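Side-chain contacts in PATF (Prochloron didemni, PDB 4BG2), which probably acts in patellamide biosynthesis as a member of the cyanobactin prenyltransferase family, although its catalytic activity is uncertain: residues R20-A25 with V50-Q55; A108-S113 with T146-R151. All coordinates share one frame; numbering follows the deposited sequence.

Interaction 1: residues R20-A25 with V50-Q55; sequences RTHQEA and VESSCQ
His22 and Ser52 are the pair whose CA atoms lie nearest, 7.2 Å, where helix 20-25 runs nearly parallel to strand 50-55, their axes 9.6 Å apart and 15° from parallel. The contact is essentially one imidazole reaching the strand, met there by Ser52, Ser53 and Cys54. Chi1 of His22 (-177°) swings CG away from the backbone N, which brings the ring over Ser52. Ser52 CB sits over one face, nearer the rim than the middle, 3.5 Å from His22 ND1, in a CH-pi contact. Near the ring plane, at the edge, His22 NE2 donates to Ser53 O over 3.2 Å, but the bond is weak, bent to 125° at the hydrogen. Cys54 SG closes in obliquely, 3.7 Å from His22 CE1. The firmer polar partner of His22 is outside the two segments: ND1 is hydrogen-bonded to Tyr300 OH, on strand 295-303. NE2 shares its weak bonding between Ser53 O and Gly63 O, and bonds at both nitrogens should limit the rotation of this buried ring. Tyr66 and Phe26 also meet it. Such packing of an outer helix on a barrel strand is characteristic of the prenyltransferase barrel, a closed antiparallel sheet ringed by helices.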
# COMPACT_ATOMS: atom_id res chain seq x y z
N ARG A 20 12.95 -3.51 -11.22
CA ARG A 20 14.28 -3.00 -11.65
C ARG A 20 14.19 -1.61 -12.31
O ARG A 20 14.95 -0.72 -11.98
CB ARG A 20 14.95 -3.98 -12.60
CG ARG A 20 15.37 -5.29 -11.94
CD ARG A 20 16.64 -5.15 -11.11
NE ARG A 20 16.90 -6.34 -10.28
CZ ARG A 20 17.36 -7.50 -10.76
NH1 ARG A 20 17.60 -7.66 -12.06
NH2 ARG A 20 17.57 -8.51 -9.93
N THR A 21 13.23 -1.43 -13.20
CA THR A 21 13.03 -0.13 -13.85
C THR A 21 12.78 0.98 -12.85
O THR A 21 13.29 2.08 -12.99
CB THR A 21 11.89 -0.22 -14.85
OG1 THR A 21 12.20 -1.24 -15.80
CG2 THR A 21 11.70 1.12 -15.59
N HIS A 22 12.06 0.67 -11.78
CA HIS A 22 11.82 1.64 -10.72
C HIS A 22 13.11 2.03 -9.97
O HIS A 22 13.36 3.23 -9.71
CB HIS A 22 10.81 1.07 -9.75
CG HIS A 22 10.43 2.00 -8.64
ND1 HIS A 22 9.50 3.00 -8.81
CD2 HIS A 22 10.83 2.07 -7.36
CE1 HIS A 22 9.35 3.65 -7.67
NE2 HIS A 22 10.15 3.10 -6.77
N GLN A 23 13.91 1.02 -9.62
CA GLN A 23 15.21 1.27 -9.00
C GLN A 23 16.09 2.16 -9.89
O GLN A 23 16.74 3.08 -9.39
CB GLN A 23 15.97 -0.04 -8.74
CG GLN A 23 15.36 -0.89 -7.65
CD GLN A 23 15.92 -2.31 -7.63
OE1 GLN A 23 17.07 -2.56 -8.03
NE2 GLN A 23 15.08 -3.27 -7.20
N GLU A 24 16.12 1.86 -11.19
CA GLU A 24 16.94 2.63 -12.11
C GLU A 24 16.47 4.08 -12.15
O GLU A 24 17.26 4.99 -11.98
CB GLU A 24 16.88 2.07 -13.53
CG GLU A 24 17.40 0.64 -13.69
CD GLU A 24 17.35 0.15 -15.14
OE1 GLU A 24 16.45 0.58 -15.91
OE2 GLU A 24 18.23 -0.66 -15.51
N ALA A 25 15.18 4.28 -12.36
CA ALA A 25 14.61 5.61 -12.50
C ALA A 25 14.80 6.53 -11.29
O ALA A 25 15.00 7.73 -11.44
CB ALA A 25 13.13 5.50 -12.83
N VAL A 50 2.39 -5.13 -9.44
CA VAL A 50 3.47 -4.55 -8.68
C VAL A 50 3.16 -3.09 -8.49
O VAL A 50 3.00 -2.35 -9.49
CB VAL A 50 4.83 -4.69 -9.39
CG1 VAL A 50 5.92 -4.02 -8.56
CG2 VAL A 50 5.15 -6.14 -9.68
N GLU A 51 3.02 -2.67 -7.24
CA GLU A 51 2.72 -1.27 -6.93
C GLU A 51 3.95 -0.65 -6.35
O GLU A 51 4.29 -0.91 -5.19
CB GLU A 51 1.56 -1.13 -5.93
CG GLU A 51 1.04 0.31 -5.81
CD GLU A 51 -0.27 0.45 -5.03
OE1 GLU A 51 -0.50 -0.36 -4.12
OE2 GLU A 51 -1.07 1.39 -5.29
N SER A 52 4.66 0.12 -7.16
CA SER A 52 5.86 0.81 -6.73
C SER A 52 5.48 2.22 -6.24
O SER A 52 4.49 2.79 -6.67
CB SER A 52 6.87 0.92 -7.88
OG SER A 52 7.13 -0.33 -8.50
N SER A 53 6.30 2.82 -5.40
CA SER A 53 6.05 4.19 -4.99
C SER A 53 7.32 4.94 -4.60
O SER A 53 8.41 4.34 -4.43
CB SER A 53 5.04 4.20 -3.84
OG SER A 53 5.56 3.54 -2.70
N CYS A 54 7.18 6.24 -4.49
CA CYS A 54 8.22 7.13 -4.00
C CYS A 54 7.64 7.99 -2.91
O CYS A 54 6.62 8.65 -3.11
CB CYS A 54 8.76 8.01 -5.11
SG CYS A 54 9.55 7.09 -6.43
N GLN A 55 8.26 7.94 -1.75
CA GLN A 55 7.89 8.85 -0.67
C GLN A 55 8.74 10.09 -0.82
O GLN A 55 9.98 10.01 -0.82
CB GLN A 55 8.13 8.23 0.69
CG GLN A 55 7.76 9.11 1.87
CD GLN A 55 7.70 8.31 3.15
OE1 GLN A 55 8.73 7.92 3.70
NE2 GLN A 55 6.49 8.04 3.62

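Interaction 2: residues A108-S113 with T146-R151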
# COMPACT_ATOMS: atom_id res chain seq x y z
N ALA A 108 -3.63 -15.55 12.44
CA ALA A 108 -4.17 -16.64 13.24
C ALA A 108 -5.67 -16.49 13.35
O ALA A 108 -6.41 -17.43 13.10
CB ALA A 108 -3.54 -16.66 14.63
N ALA A 109 -6.14 -15.29 13.70
CA ALA A 109 -7.56 -15.07 13.91
C ALA A 109 -8.41 -15.31 12.67
O ALA A 109 -9.48 -15.89 12.75
CB ALA A 109 -7.82 -13.68 14.45
N HIS A 110 -7.91 -14.95 11.50
CA HIS A 110 -8.77 -14.93 10.32
C HIS A 110 -8.34 -15.82 9.19
O HIS A 110 -8.82 -15.68 8.07
CB HIS A 110 -9.00 -13.47 9.91
CG HIS A 110 -9.69 -12.68 10.97
ND1 HIS A 110 -10.97 -12.96 11.37
CD2 HIS A 110 -9.27 -11.66 11.76
CE1 HIS A 110 -11.32 -12.16 12.35
NE2 HIS A 110 -10.32 -11.35 12.60
N VAL A 111 -7.48 -16.79 9.50
CA VAL A 111 -7.02 -17.76 8.51
C VAL A 111 -8.14 -18.47 7.77
O VAL A 111 -8.05 -18.65 6.58
CB VAL A 111 -6.06 -18.83 9.13
CG1 VAL A 111 -6.77 -19.70 10.17
CG2 VAL A 111 -5.46 -19.69 8.04
N ASN A 112 -9.20 -18.87 8.47
CA ASN A 112 -10.34 -19.52 7.82
C ASN A 112 -11.41 -18.55 7.34
O ASN A 112 -12.48 -18.99 6.96
CB ASN A 112 -11.00 -20.51 8.78
CG ASN A 112 -10.05 -21.61 9.20
OD1 ASN A 112 -9.41 -22.25 8.36
ND2 ASN A 112 -9.96 -21.84 10.51
N SER A 113 -11.14 -17.24 7.37
CA SER A 113 -12.13 -16.29 6.85
C SER A 113 -12.30 -16.48 5.35
O SER A 113 -11.33 -16.73 4.66
CB SER A 113 -11.72 -14.85 7.10
OG SER A 113 -12.69 -13.98 6.55
N THR A 146 -17.76 -7.13 6.98
CA THR A 146 -16.44 -7.47 7.45
C THR A 146 -16.08 -6.78 8.75
O THR A 146 -14.91 -6.59 9.07
CB THR A 146 -15.40 -7.18 6.36
OG1 THR A 146 -15.50 -5.82 5.93
CG2 THR A 146 -15.64 -8.10 5.17
N GLU A 147 -17.11 -6.47 9.54
CA GLU A 147 -16.94 -5.93 10.89
C GLU A 147 -16.01 -6.74 11.79
O GLU A 147 -15.21 -6.13 12.51
CB GLU A 147 -18.28 -5.76 11.60
CG GLU A 147 -18.89 -4.39 11.37
CD GLU A 147 -19.94 -4.01 12.38
OE1 GLU A 147 -19.65 -4.11 13.59
OE2 GLU A 147 -21.04 -3.60 11.99
N GLU A 148 -16.08 -8.07 11.75
CA GLU A 148 -15.20 -8.88 12.62
C GLU A 148 -13.70 -8.74 12.28
O GLU A 148 -12.85 -8.73 13.18
CB GLU A 148 -15.64 -10.36 12.68
CG GLU A 148 -15.24 -11.26 11.51
CD GLU A 148 -16.20 -11.21 10.33
OE1 GLU A 148 -16.55 -10.08 9.88
OE2 GLU A 148 -16.60 -12.30 9.85
N LEU A 149 -13.38 -8.60 11.00
CA LEU A 149 -12.00 -8.36 10.58
C LEU A 149 -11.54 -7.00 11.09
O LEU A 149 -10.45 -6.87 11.64
CB LEU A 149 -11.87 -8.38 9.05
CG LEU A 149 -12.30 -9.65 8.32
CD1 LEU A 149 -11.98 -9.57 6.84
CD2 LEU A 149 -11.64 -10.85 8.95
N ALA A 150 -12.38 -5.99 10.88
CA ALA A 150 -12.06 -4.61 11.25
C ALA A 150 -11.94 -4.47 12.75
O ALA A 150 -11.10 -3.70 13.22
CB ALA A 150 -13.13 -3.66 10.72
N ARG A 151 -12.75 -5.21 13.52
CA ARG A 151 -12.62 -5.22 15.00
C ARG A 151 -11.28 -5.73 15.48
O ARG A 151 -10.63 -5.10 16.30
CB ARG A 151 -13.69 -6.08 15.66
CG ARG A 151 -14.99 -5.35 15.87
CD ARG A 151 -15.94 -6.10 16.77
NE ARG A 151 -17.04 -5.20 17.08
CZ ARG A 151 -18.12 -5.04 16.33
NH1 ARG A 151 -18.29 -5.78 15.23
NH2 ARG A 151 -19.04 -4.15 16.69
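CH-pi and van der Waals contact between His110 and Leu149 carries most of this interface. The CD2 methyl of Leu149 rests over one face of the imidazole, 3.3 Å from His110 ND1 and 3.4 Å from the ring centroid, a close CH-pi contact only 19° off the ring normal. On the opposite ring face lies Ala109 CB, 3.6 Å above the plane, and the imidazole is thus sandwiched between a methyl of its own segment and one from the facing helix. A chi1 of -62° puts CG of His110 anti to the carbonyl carbon and carries the ring to Leu149. Ser113 adds a looser touch, OG to Leu149 CD2 at 4.1 Å, and Glu148 CG comes equally near to His110 CE1.

The two segments lie on helices of the outer layer of the prenyltransferase barrel: 101-110 leads, through a type I turn from His110 to Ser113, towards strand 116-124, while 147-157 follows strand 133-140. Ile116 touches both His110 and Leu149 from the sheet side.

Polar links run through neighbouring residues. Thr152 OG1 is hydrogen-bonded to both His110 NE2 and Glu148 O, and so bridges the two segments. Lys115 likewise serves both, its backbone N hydrogen-bonded to Ser113 OG and its NZ in a salt bridge with Glu148 OE2.

Charge pairing also occurs along helix 147-157, where Arg151 NH1 meets Glu147 OE1 at 2.7 Å in a salt bridge with a bent, weak hydrogen bond; the other carboxylate oxygen, OE2, pairs with Arg171.

Overall arrangement
Interaction 1 precedes interaction 2 along the chain, and the two lie on opposite sides of the chain's centre, their own centres 32 Å apart and their nearest atoms about 18 Å apart. They share one closed antiparallel barrel. Interaction 1 joins helix 3-25 to strand 48-57, which lies between strands 60-70 and 295-303, so it sits where the first and last strands of the barrel meet. Interaction 2 instead joins helices 101-110 and 147-157, which flank the adjacent strands 116-124 and 133-140 in sequence. One contact thus joins helix to sheet, the other helix to helix, within the same surrounding layer.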